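Local coordinates for protein FAM179B (Mus musculus, PDB 5DN7) that binds microtubules and promotes their polymerisation through its TOG domains, of which this is the second, and serves in building cilia and setting their length, at residues Gly98-Ser112 against Ile130-Val143. Residues are numbered along the deposited sequence; the frame is centred on the assembly and turned at random.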
ATOM      1  N   GLY A  98      -5.018 -13.928  -9.559  1.00 36.45           N
ATOM      2  CA  GLY A  98      -3.873 -13.920 -10.430  1.00 41.84           C
ATOM      3  C   GLY A  98      -3.840 -12.724 -11.342  1.00 47.17           C
ATOM      4  O   GLY A  98      -3.847 -11.608 -10.844  1.00 45.63           O
ATOM      5  N   GLU A  99      -3.757 -12.964 -12.646  1.00 42.23           N
ATOM      6  CA  GLU A  99      -3.673 -11.893 -13.627  1.00 39.43           C
ATOM      7  C   GLU A  99      -4.959 -11.085 -13.624  1.00 39.63           C
ATOM      8  O   GLU A  99      -4.940  -9.866 -13.797  1.00 46.95           O
ATOM      9  CB  GLU A  99      -3.411 -12.461 -15.023  1.00 49.61           C
ATOM     10  CG  GLU A  99      -4.655 -12.987 -15.722  1.00 64.77           C
ATOM     11  CD  GLU A  99      -4.350 -13.585 -17.081  1.00 81.92           C
ATOM     12  OE1 GLU A  99      -4.671 -12.940 -18.101  1.00 84.37           O
ATOM     13  OE2 GLU A  99      -3.789 -14.700 -17.129  1.00 85.22           O
ATOM     14  N   GLN A 100      -6.039 -11.729 -13.302  1.00 40.91           N
ATOM     15  CA  GLN A 100      -7.313 -11.109 -13.358  1.00 39.80           C
ATOM     16  C   GLN A 100      -7.302  -9.904 -12.421  1.00 33.96           C
ATOM     17  O   GLN A 100      -8.168  -9.082 -12.478  1.00 36.23           O
ATOM     18  CB  GLN A 100      -8.370 -12.093 -12.903  1.00 42.60           C
ATOM     19  CG  GLN A 100      -9.123 -12.790 -14.005  1.00 47.24           C
ATOM     20  CD  GLN A 100     -10.383 -13.453 -13.521  1.00 48.00           C
ATOM     21  OE1 GLN A 100     -11.436 -12.873 -13.558  1.00 46.24           O
ATOM     22  NE2 GLN A 100     -10.267 -14.671 -13.086  1.00 43.02           N
ATOM     23  N   VAL A 101      -6.330  -9.830 -11.530  1.00 32.71           N
ATOM     24  CA  VAL A 101      -6.298  -8.724 -10.618  1.00 33.82           C
ATOM     25  C   VAL A 101      -6.079  -7.461 -11.371  1.00 37.79           C
ATOM     26  O   VAL A 101      -6.486  -6.421 -10.948  1.00 40.24           O
ATOM     27  CB  VAL A 101      -5.375  -8.890  -9.404  1.00 37.69           C
ATOM     28  CG1 VAL A 101      -3.961  -8.481  -9.705  1.00 41.67           C
ATOM     29  CG2 VAL A 101      -5.910  -8.102  -8.239  1.00 33.97           C
ATOM     30  N   GLN A 102      -5.451  -7.575 -12.515  1.00 38.28           N
ATOM     31  CA  GLN A 102      -5.132  -6.397 -13.299  1.00 43.00           C
ATOM     32  C   GLN A 102      -6.445  -5.696 -13.595  1.00 40.83           C
ATOM     33  O   GLN A 102      -6.523  -4.468 -13.586  1.00 46.73           O
ATOM     34  CB  GLN A 102      -4.430  -6.784 -14.600  1.00 47.20           C
ATOM     35  CG  GLN A 102      -3.909  -5.603 -15.401  1.00 56.78           C
ATOM     36  CD  GLN A 102      -2.681  -5.950 -16.219  1.00 64.40           C
ATOM     37  OE1 GLN A 102      -1.662  -6.380 -15.679  1.00 68.31           O
ATOM     38  NE2 GLN A 102      -2.772  -5.765 -17.531  1.00 65.37           N
ATOM     39  N   GLN A 103      -7.480  -6.487 -13.856  1.00 38.78           N
ATOM     40  CA  GLN A 103      -8.779  -5.949 -14.114  1.00 35.07           C
ATOM     41  C   GLN A 103      -9.287  -5.233 -12.903  1.00 44.75           C
ATOM     42  O   GLN A 103     -10.105  -4.359 -13.021  1.00 39.17           O
ATOM     43  CB  GLN A 103      -9.755  -7.062 -14.488  1.00 36.26           C
ATOM     44  CG  GLN A 103     -11.160  -6.582 -14.736  1.00 47.71           C
ATOM     45  CD  GLN A 103     -11.222  -5.537 -15.844  1.00 52.80           C
ATOM     46  OE1 GLN A 103     -10.906  -5.819 -16.950  1.00 49.83           O
ATOM     47  NE2 GLN A 103     -11.612  -4.327 -15.515  1.00 53.91           N
ATOM     48  N   PHE A 104      -8.839  -5.599 -11.712  1.00 44.89           N
ATOM     49  CA  PHE A 104      -9.460  -4.879 -10.592  1.00 34.14           C
ATOM     50  C   PHE A 104      -8.506  -4.021  -9.758  1.00 37.29           C
ATOM     51  O   PHE A 104      -8.731  -3.804  -8.556  1.00 32.21           O
ATOM     52  CB  PHE A 104     -10.156  -5.876  -9.668  1.00 29.90           C
ATOM     53  CG  PHE A 104     -11.187  -6.701 -10.356  1.00 34.89           C
ATOM     54  CD1 PHE A 104     -12.458  -6.198 -10.564  1.00 32.93           C
ATOM     55  CD2 PHE A 104     -10.891  -7.971 -10.807  1.00 29.84           C
ATOM     56  CE1 PHE A 104     -13.408  -6.950 -11.203  1.00 33.67           C
ATOM     57  CE2 PHE A 104     -11.837  -8.725 -11.456  1.00 30.82           C
ATOM     58  CZ  PHE A 104     -13.100  -8.217 -11.649  1.00 35.48           C
ATOM     59  N   LEU A 105      -7.450  -3.532 -10.393  1.00 36.39           N
ATOM     60  CA  LEU A 105      -6.389  -2.827  -9.691  1.00 36.09           C
ATOM     61  C   LEU A 105      -6.886  -1.600  -8.913  1.00 38.70           C
ATOM     62  O   LEU A 105      -6.496  -1.357  -7.752  1.00 22.71           O
ATOM     63  CB  LEU A 105      -5.324  -2.411 -10.691  1.00 39.33           C
ATOM     64  CG  LEU A 105      -3.995  -1.966 -10.110  1.00 40.29           C
ATOM     65  CD1 LEU A 105      -3.439  -3.094  -9.259  1.00 34.75           C
ATOM     66  CD2 LEU A 105      -3.050  -1.590 -11.247  1.00 32.80           C
ATOM     67  N   GLY A 106      -7.756  -0.835  -9.566  1.00 41.84           N
ATOM     68  CA  GLY A 106      -8.305   0.390  -9.005  1.00 37.66           C
ATOM     69  C   GLY A 106      -9.113   0.186  -7.739  1.00 39.41           C
ATOM     70  O   GLY A 106      -8.796   0.777  -6.697  1.00 38.39           O
ATOM     71  N   PRO A 107     -10.188  -0.619  -7.830  1.00 39.42           N
ATOM     72  CA  PRO A 107     -10.987  -1.025  -6.672  1.00 32.86           C
ATOM     73  C   PRO A 107     -10.162  -1.644  -5.533  1.00 26.18           C
ATOM     74  O   PRO A 107     -10.349  -1.256  -4.383  1.00 27.45           O
ATOM     75  CB  PRO A 107     -11.950  -2.058  -7.269  1.00 32.18           C
ATOM     76  CG  PRO A 107     -12.159  -1.606  -8.641  1.00 35.25           C
ATOM     77  CD  PRO A 107     -10.837  -1.011  -9.095  1.00 38.64           C
ATOM     78  N   VAL A 108      -9.273  -2.583  -5.835  1.00 27.67           N
ATOM     79  CA  VAL A 108      -8.505  -3.222  -4.772  1.00 23.69           C
ATOM     80  C   VAL A 108      -7.614  -2.176  -4.093  1.00 25.57           C
ATOM     81  O   VAL A 108      -7.495  -2.160  -2.866  1.00 20.97           O
ATOM     82  CB  VAL A 108      -7.666  -4.416  -5.286  1.00 25.39           C
ATOM     83  CG1 VAL A 108      -6.716  -4.940  -4.187  1.00 16.72           C
ATOM     84  CG2 VAL A 108      -8.577  -5.540  -5.747  1.00 20.83           C
ATOM     85  N   ILE A 109      -7.021  -1.273  -4.873  1.00 29.81           N
ATOM     86  CA  ILE A 109      -6.191  -0.233  -4.257  1.00 32.29           C
ATOM     87  C   ILE A 109      -7.028   0.769  -3.428  1.00 25.32           C
ATOM     88  O   ILE A 109      -6.584   1.197  -2.369  1.00 21.01           O
ATOM     89  CB  ILE A 109      -5.330   0.518  -5.308  1.00 34.05           C
ATOM     90  CG1 ILE A 109      -4.112  -0.330  -5.674  1.00 32.59           C
ATOM     91  CG2 ILE A 109      -4.833   1.857  -4.763  1.00 26.77           C
ATOM     92  CD1 ILE A 109      -3.109   0.367  -6.624  1.00 38.42           C
ATOM     93  N   ALA A 110      -8.235   1.119  -3.870  1.00 24.09           N
ATOM     94  CA  ALA A 110      -9.061   2.028  -3.072  1.00 26.84           C
ATOM     95  C   ALA A 110      -9.410   1.356  -1.736  1.00 30.42           C
ATOM     96  O   ALA A 110      -9.289   1.965  -0.633  1.00 27.33           O
ATOM     97  CB  ALA A 110     -10.320   2.421  -3.823  1.00 26.74           C
ATOM     98  N   ALA A 111      -9.801   0.084  -1.843  1.00 27.62           N
ATOM     99  CA  ALA A 111     -10.101  -0.718  -0.655  1.00 30.75           C
ATOM    100  C   ALA A 111      -8.911  -0.745   0.295  1.00 26.49           C
ATOM    101  O   ALA A 111      -9.064  -0.589   1.505  1.00 29.04           O
ATOM    102  CB  ALA A 111     -10.506  -2.133  -1.042  1.00 24.59           C
ATOM    103  N   SER A 112      -7.717  -0.909  -0.244  1.00 26.97           N
ATOM    104  CA  SER A 112      -6.546  -1.012   0.613  1.00 23.91           C
ATOM    105  C   SER A 112      -6.138   0.333   1.226  1.00 28.19           C
ATOM    106  O   SER A 112      -5.645   0.392   2.366  1.00 29.05           O
ATOM    107  CB  SER A 112      -5.398  -1.623  -0.172  1.00 28.22           C
ATOM    108  OG  SER A 112      -5.787  -2.911  -0.636  1.00 30.55           O
ATOM    109  N   ILE A 130      -1.380  -7.556   0.704  1.00 23.64           N
ATOM    110  CA  ILE A 130      -2.098  -7.186  -0.518  1.00 18.95           C
ATOM    111  C   ILE A 130      -1.238  -6.348  -1.478  1.00 16.79           C
ATOM    112  O   ILE A 130      -1.099  -6.699  -2.655  1.00 21.44           O
ATOM    113  CB  ILE A 130      -3.397  -6.439  -0.200  1.00 18.46           C
ATOM    114  CG1 ILE A 130      -4.382  -7.401   0.456  1.00 19.78           C
ATOM    115  CG2 ILE A 130      -4.027  -5.929  -1.472  1.00 15.32           C
ATOM    116  CD1 ILE A 130      -5.385  -6.734   1.347  1.00 20.03           C
ATOM    117  N   PHE A 131      -0.654  -5.254  -0.994  1.00 19.06           N
ATOM    118  CA  PHE A 131       0.136  -4.395  -1.877  1.00 13.80           C
ATOM    119  C   PHE A 131       1.334  -5.130  -2.520  1.00 20.74           C
ATOM    120  O   PHE A 131       1.653  -4.866  -3.679  1.00 20.66           O
ATOM    121  CB  PHE A 131       0.626  -3.143  -1.130  1.00 18.65           C
ATOM    122  CG  PHE A 131      -0.416  -2.056  -1.011  1.00 22.04           C
ATOM    123  CD1 PHE A 131      -0.869  -1.391  -2.136  1.00 23.45           C
ATOM    124  CD2 PHE A 131      -0.944  -1.703   0.228  1.00 23.38           C
ATOM    125  CE1 PHE A 131      -1.831  -0.398  -2.037  1.00 24.49           C
ATOM    126  CE2 PHE A 131      -1.904  -0.698   0.334  1.00 31.94           C
ATOM    127  CZ  PHE A 131      -2.351  -0.046  -0.809  1.00 24.60           C
ATOM    128  N   LEU A 132       1.990  -6.034  -1.780  1.00 15.36           N
ATOM    129  CA  LEU A 132       3.108  -6.760  -2.356  1.00 14.88           C
ATOM    130  C   LEU A 132       2.629  -7.721  -3.429  1.00 23.39           C
ATOM    131  O   LEU A 132       3.290  -7.870  -4.478  1.00 26.01           O
ATOM    132  CB  LEU A 132       3.901  -7.518  -1.284  1.00 18.78           C
ATOM    133  CG  LEU A 132       4.780  -6.581  -0.443  1.00 32.11           C
ATOM    134  CD1 LEU A 132       5.241  -7.225   0.879  1.00 38.64           C
ATOM    135  CD2 LEU A 132       5.960  -6.103  -1.277  1.00 27.21           C
ATOM    136  N   LYS A 133       1.485  -8.367  -3.195  1.00 19.75           N
ATOM    137  CA  LYS A 133       0.917  -9.212  -4.250  1.00 17.69           C
ATOM    138  C   LYS A 133       0.616  -8.381  -5.524  1.00 23.31           C
ATOM    139  O   LYS A 133       0.987  -8.772  -6.653  1.00 22.58           O
ATOM    140  CB  LYS A 133      -0.347  -9.916  -3.754  1.00 23.88           C
ATOM    141  CG  LYS A 133      -0.790 -11.064  -4.641  1.00 40.69           C
ATOM    142  CD  LYS A 133       0.314 -12.124  -4.721  1.00 44.94           C
ATOM    143  CE  LYS A 133      -0.066 -13.316  -5.581  1.00 48.24           C
ATOM    144  NZ  LYS A 133       0.766 -14.510  -5.176  1.00 54.32           N
ATOM    145  N   LEU A 134      -0.039  -7.232  -5.326  1.00 16.32           N
ATOM    146  CA  LEU A 134      -0.347  -6.336  -6.432  1.00 22.40           C
ATOM    147  C   LEU A 134       0.915  -5.994  -7.212  1.00 24.64           C
ATOM    148  O   LEU A 134       0.934  -6.099  -8.430  1.00 19.22           O
ATOM    149  CB  LEU A 134      -1.015  -5.046  -5.952  1.00 18.20           C
ATOM    150  CG  LEU A 134      -2.448  -5.106  -5.407  1.00 26.63           C
ATOM    151  CD1 LEU A 134      -2.940  -3.700  -5.082  1.00 21.26           C
ATOM    152  CD2 LEU A 134      -3.405  -5.809  -6.362  1.00 18.13           C
ATOM    153  N   MET A 135       1.969  -5.594  -6.507  1.00 22.81           N
ATOM    154  CA  MET A 135       3.210  -5.242  -7.190  1.00 24.90           C
ATOM    155  C   MET A 135       3.799  -6.410  -7.953  1.00 24.91           C
ATOM    156  O   MET A 135       4.379  -6.230  -9.021  1.00 26.17           O
ATOM    157  CB  MET A 135       4.247  -4.731  -6.209  1.00 17.83           C
ATOM    158  CG  MET A 135       3.887  -3.413  -5.626  1.00 29.71           C
ATOM    159  SD  MET A 135       5.034  -2.985  -4.342  1.00 31.06           S
ATOM    160  CE  MET A 135       4.198  -1.489  -3.848  1.00 40.10           C
ATOM    161  N   LYS A 136       3.679  -7.598  -7.372  1.00 25.59           N
ATOM    162  CA  LYS A 136       4.162  -8.798  -8.025  1.00 27.44           C
ATOM    163  C   LYS A 136       3.416  -9.046  -9.337  1.00 30.18           C
ATOM    164  O   LYS A 136       4.005  -9.487 -10.316  1.00 30.11           O
ATOM    165  CB  LYS A 136       4.004 -10.004  -7.108  1.00 32.92           C
ATOM    166  CG  LYS A 136       4.626 -11.281  -7.670  1.00 47.16           C
ATOM    167  CD  LYS A 136       3.883 -12.527  -7.198  1.00 58.44           C
ATOM    168  CE  LYS A 136       3.638 -12.492  -5.695  1.00 70.46           C
ATOM    169  NZ  LYS A 136       4.878 -12.237  -4.899  1.00 74.08           N
ATOM    170  N   GLU A 137       2.120  -8.744  -9.356  1.00 33.93           N
ATOM    171  CA  GLU A 137       1.280  -9.094 -10.498  1.00 32.08           C
ATOM    172  C   GLU A 137       1.290  -8.051 -11.626  1.00 32.52           C
ATOM    173  O   GLU A 137       1.361  -8.414 -12.800  1.00 34.76           O
ATOM    174  CB  GLU A 137      -0.162  -9.347 -10.030  1.00 34.01           C
ATOM    175  CG  GLU A 137      -0.326 -10.636  -9.221  1.00 42.62           C
ATOM    176  CD  GLU A 137       0.061 -11.882 -10.029  1.00 52.19           C
ATOM    177  OE1 GLU A 137       0.832 -12.722  -9.506  1.00 52.06           O
ATOM    178  OE2 GLU A 137      -0.400 -12.011 -11.193  1.00 52.69           O
ATOM    179  N   VAL A 138       1.229  -6.764 -11.290  1.00 29.84           N
ATOM    180  CA  VAL A 138       1.205  -5.739 -12.337  1.00 30.44           C
ATOM    181  C   VAL A 138       2.442  -4.835 -12.347  1.00 28.77           C
ATOM    182  O   VAL A 138       2.502  -3.854 -13.084  1.00 34.71           O
ATOM    183  CB  VAL A 138      -0.069  -4.873 -12.221  1.00 28.42           C
ATOM    184  CG1 VAL A 138      -1.258  -5.769 -11.928  1.00 29.39           C
ATOM    185  CG2 VAL A 138       0.062  -3.796 -11.137  1.00 30.31           C
ATOM    186  N   GLY A 139       3.442  -5.172 -11.550  1.00 27.17           N
ATOM    187  CA  GLY A 139       4.649  -4.372 -11.514  1.00 32.40           C
ATOM    188  C   GLY A 139       4.539  -3.218 -10.529  1.00 28.20           C
ATOM    189  O   GLY A 139       3.487  -2.593 -10.393  1.00 23.72           O
ATOM    190  N   PRO A 140       5.635  -2.950  -9.813  1.00 26.28           N
ATOM    191  CA  PRO A 140       5.700  -1.962  -8.724  1.00 17.00           C
ATOM    192  C   PRO A 140       5.422  -0.520  -9.158  1.00 18.77           C
ATOM    193  O   PRO A 140       4.760   0.217  -8.422  1.00 24.08           O
ATOM    194  CB  PRO A 140       7.140  -2.097  -8.220  1.00 15.87           C
ATOM    195  CG  PRO A 140       7.900  -2.757  -9.360  1.00 17.04           C
ATOM    196  CD  PRO A 140       6.908  -3.669 -10.000  1.00 20.48           C
ATOM    197  N   GLN A 141       5.903  -0.114 -10.327  1.00 24.51           N
ATOM    198  CA  GLN A 141       5.743   1.284 -10.719  1.00 25.63           C
ATOM    199  C   GLN A 141       4.269   1.666 -10.895  1.00 24.13           C
ATOM    200  O   GLN A 141       3.833   2.680 -10.352  1.00 27.18           O
ATOM    201  CB  GLN A 141       6.536   1.591 -11.991  1.00 26.40           C
ATOM    202  CG  GLN A 141       6.535   3.079 -12.372  1.00 29.63           C
ATOM    203  CD  GLN A 141       7.085   3.955 -11.259  1.00 35.87           C
ATOM    204  OE1 GLN A 141       8.303   4.067 -11.074  1.00 32.94           O
ATOM    205  NE2 GLN A 141       6.184   4.554 -10.482  1.00 38.67           N
ATOM    206  N   ARG A 142       3.504   0.866 -11.637  1.00 26.53           N
ATOM    207  CA  ARG A 142       2.053   1.076 -11.756  1.00 29.77           C
ATOM    208  C   ARG A 142       1.357   1.273 -10.385  1.00 20.45           C
ATOM    209  O   ARG A 142       0.728   2.331 -10.116  1.00 32.99           O
ATOM    210  CB  ARG A 142       1.410  -0.104 -12.497  1.00 21.47           C
ATOM    211  CG  ARG A 142       1.159   0.164 -13.979  1.00 44.84           C
ATOM    212  CD  ARG A 142       0.144  -0.820 -14.595  1.00 56.14           C
ATOM    213  NE  ARG A 142      -1.239  -0.352 -14.471  1.00 57.93           N
ATOM    214  CZ  ARG A 142      -2.312  -1.074 -14.795  1.00 56.01           C
ATOM    215  NH1 ARG A 142      -2.168  -2.314 -15.261  1.00 52.31           N
ATOM    216  NH2 ARG A 142      -3.529  -0.561 -14.646  1.00 49.05           N
ATOM    217  N   VAL A 143       1.493   0.248  -9.535  1.00 22.63           N
ATOM    218  CA  VAL A 143       0.970   0.268  -8.159  1.00 14.97           C
ATOM    219  C   VAL A 143       1.335   1.583  -7.479  1.00 21.12           C
ATOM    220  O   VAL A 143       0.465   2.274  -6.961  1.00 21.67           O
ATOM    221  CB  VAL A 143       1.512  -0.894  -7.310  1.00 19.65           C
ATOM    222  CG1 VAL A 143       1.112  -0.724  -5.821  1.00 23.13           C
ATOM    223  CG2 VAL A 143       1.031  -2.226  -7.831  1.00 21.31           C
TER
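L134 and L105 meet at the middle of this contact. L134 spreads its two methyls: CD1 lies 3.6 Å from I109 CG1, while CD2 sits among V101 CG2, L105 CD1 and V108 CG1. With CG swung away from its own amide nitrogen (chi1 -166°), L105 points its branched end at the other helix, and the two methyls part there. CD1 lies between L134 CD2 and V138 CG2, while CD2 meets V138 CG2 tip to tip at 3.8 Å and also lies over one face of the R142 guanidinium, offset toward the rim, with NH2 of R142 at 3.6 Å. Q102 reaches the same guanidinium at its edge, its amide plane turned 76° from it; the nearest approach, Q102 CG to R142 NH1 at 3.7 Å, is packing only. Cutting L105 back to an alanine is likely to leave a gap beside L134 and V138 and the R142 guanidinium without the methyl over that face.

At the other end S112 CB packs obliquely on the F131 ring, 3.5 Å from CZ. S112 OG bonds back to V108 O at 2.9 Å, on the opposite face of that carbonyl from S112 N, which fixes the hydroxyl on its own helix, beside I130 CG2.

Helices 105-112 and 130-138 run nearly antiparallel, at 157°, consistent with the paired helices of one predicted HEAT repeat of the TOG solenoid. R142 and V143 come from the following helix, 140-148. I130 and K133 also touch helix 80-97, whereas F131 and M135 lean on helix 156-172, placing the pair in the middle of the solenoid.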